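Endo-b-1,4-glucanase (PDB 1KS8) probably hydrolyses internal beta-1,4-glucosidic linkages in cellulose and related beta-glucans, as a family 9 endoglucanase from a termite. Local coordinates at residues 138-143 against 197-202. Sequence-based numbering, arbitrary orientation.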
loop_
_atom_site.group_PDB
_atom_site.type_symbol
_atom_site.label_atom_id
_atom_site.label_comp_id
_atom_site.label_asym_id
_atom_site.label_seq_id
_atom_site.Cartn_x
_atom_site.Cartn_y
_atom_site.Cartn_z
ATOM N N PRO A 138 13.011 -18.529 2.715
ATOM C CA PRO A 138 14.215 -17.760 3.027
ATOM C C PRO A 138 13.872 -16.322 3.379
ATOM O O PRO A 138 12.868 -15.781 2.912
ATOM C CB PRO A 138 15.030 -17.841 1.735
ATOM C CG PRO A 138 14.539 -19.094 1.077
ATOM C CD PRO A 138 13.061 -19.052 1.339
ATOM N N ALA A 139 14.710 -15.715 4.210
ATOM C CA ALA A 139 14.532 -14.325 4.601
ATOM C C ALA A 139 15.742 -13.582 4.056
ATOM O O ALA A 139 16.880 -14.038 4.205
ATOM C CB ALA A 139 14.466 -14.202 6.118
ATOM N N TYR A 140 15.495 -12.448 3.409
ATOM C CA TYR A 140 16.564 -11.654 2.818
ATOM C C TYR A 140 16.635 -10.292 3.495
ATOM O O TYR A 140 15.604 -9.702 3.831
ATOM C CB TYR A 140 16.310 -11.474 1.320
ATOM C CG TYR A 140 16.126 -12.767 0.554
ATOM C CD1 TYR A 140 17.097 -13.767 0.582
ATOM C CD2 TYR A 140 14.987 -12.980 -0.223
ATOM C CE1 TYR A 140 16.940 -14.947 -0.150
ATOM C CE2 TYR A 140 14.821 -14.154 -0.956
ATOM C CZ TYR A 140 15.798 -15.129 -0.916
ATOM O OH TYR A 140 15.632 -16.284 -1.651
ATOM N N LYS A 141 17.848 -9.786 3.678
ATOM C CA LYS A 141 18.030 -8.510 4.349
ATOM C C LYS A 141 18.978 -7.557 3.637
ATOM O O LYS A 141 19.722 -7.942 2.730
ATOM C CB LYS A 141 18.585 -8.756 5.753
ATOM C CG LYS A 141 20.006 -9.321 5.747
ATOM C CD LYS A 141 20.527 -9.563 7.158
ATOM C CE LYS A 141 22.009 -9.907 7.152
ATOM N NZ LYS A 141 22.304 -11.110 6.335
ATOM N N ILE A 142 18.918 -6.300 4.056
ATOM C CA ILE A 142 19.832 -5.287 3.564
ATOM C C ILE A 142 20.643 -4.938 4.812
ATOM O O ILE A 142 20.168 -5.107 5.940
ATOM C CB ILE A 142 19.117 -4.013 3.022
ATOM C CG1 ILE A 142 18.085 -3.494 4.025
ATOM C CG2 ILE A 142 18.472 -4.313 1.676
ATOM C CD1 ILE A 142 17.473 -2.156 3.624
ATOM N N ASP A 143 21.879 -4.500 4.611
ATOM C CA ASP A 143 22.750 -4.123 5.719
ATOM C C ASP A 143 23.785 -3.131 5.205
ATOM O O ASP A 143 23.663 -2.637 4.089
ATOM C CB ASP A 143 23.429 -5.356 6.340
ATOM C CG ASP A 143 24.075 -6.263 5.312
ATOM O OD1 ASP A 143 24.685 -5.751 4.354
ATOM O OD2 ASP A 143 23.983 -7.500 5.475
ATOM N N ASP A 197 19.241 -4.487 -5.514
ATOM C CA ASP A 197 20.579 -4.851 -5.969
ATOM C C ASP A 197 21.182 -5.692 -4.840
ATOM O O ASP A 197 22.168 -6.403 -5.032
ATOM C CB ASP A 197 21.454 -3.614 -6.209
ATOM C CG ASP A 197 21.179 -2.944 -7.544
ATOM O OD1 ASP A 197 20.566 -3.581 -8.425
ATOM O OD2 ASP A 197 21.592 -1.778 -7.717
ATOM N N SER A 198 20.578 -5.592 -3.657
ATOM C CA SER A 198 21.018 -6.342 -2.483
ATOM C C SER A 198 20.144 -7.589 -2.339
ATOM O O SER A 198 20.650 -8.710 -2.288
ATOM C CB SER A 198 20.918 -5.467 -1.233
ATOM O OG SER A 198 21.798 -4.357 -1.335
ATOM N N ILE A 199 18.833 -7.387 -2.262
ATOM C CA ILE A 199 17.894 -8.500 -2.181
ATOM C C ILE A 199 17.546 -8.722 -3.649
ATOM O O ILE A 199 16.531 -8.234 -4.153
ATOM C CB ILE A 199 16.639 -8.116 -1.367
ATOM C CG1 ILE A 199 17.049 -7.781 0.071
ATOM C CG2 ILE A 199 15.632 -9.260 -1.383
ATOM C CD1 ILE A 199 15.901 -7.378 0.981
ATOM N N THR A 200 18.418 -9.448 -4.339
ATOM C CA THR A 200 18.243 -9.680 -5.765
ATOM C C THR A 200 16.987 -10.425 -6.187
ATOM O O THR A 200 16.542 -10.280 -7.322
ATOM C CB THR A 200 19.474 -10.392 -6.370
ATOM O OG1 THR A 200 19.678 -11.649 -5.717
ATOM C CG2 THR A 200 20.721 -9.525 -6.207
ATOM N N ASP A 201 16.399 -11.215 -5.296
ATOM C CA ASP A 201 15.190 -11.932 -5.675
ATOM C C ASP A 201 14.088 -10.934 -6.022
ATOM O O ASP A 201 13.256 -11.191 -6.890
ATOM C CB ASP A 201 14.713 -12.841 -4.543
ATOM C CG ASP A 201 13.632 -13.806 -4.995
ATOM O OD1 ASP A 201 12.507 -13.761 -4.453
ATOM O OD2 ASP A 201 13.917 -14.612 -5.904
ATOM N N ALA A 202 14.103 -9.788 -5.350
ATOM C CA ALA A 202 13.089 -8.760 -5.560
ATOM C C ALA A 202 13.204 -7.999 -6.874
ATOM O O ALA A 202 12.256 -7.334 -7.294
ATOM C CB ALA A 202 13.113 -7.772 -4.391
#
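S198, on the short, weakly bonded helix 195-198, touches I142 through its CB, which rests 4.0 Å from the CG2 methyl of I142. Its hydroxyl is turned to another partner: OG is hydrogen-bonded to the carbonyl oxygen of P147, in the loop that leads from strand 139-142 to helix 149-165. I142 itself points the rest of its side chain away from S198, and packs on L151 and A152 of that helix.

I199 is the main wedge. It is the centre of an inverse gamma turn, and its side chain points at the strand with both branches in use. CG2, set anti to the backbone N, meets the root of the Y140 side chain, 3.6 Å from CB, and approaches the ring obliquely near CD2. The other branch runs extended against the strand backbone, where CG1 comes to 3.8 Å from the carbonyl oxygen of K141. At its end, CD1 lies 3.7 Å from the carbonyl oxygen of Y140. The same methyl also reaches I142 CG2, at 4.1 Å, so I199 touches both Y140 and I142.

Strand 139-142 is an edge of the small antiparallel sheet 60-61, 113-117, 139-142, an addition to the (alpha/alpha)6 barrel of family 9; Y140 and I142 pair through their backbones with 113-117, while I199 also touches Q116 of that strand.

After the turn the chain enters a 3-10 segment, where A202 N bonds back to I199 O. D201 brings its CB to 3.8 Å from CE2 of Y140, with carboxylate and ring planes 47° apart. Its OD1 accepts hydrogen bonds from Q116 NE2 and G120 N, which tie the carboxylate to strand 113-117 and to the first residue of helix 120-124.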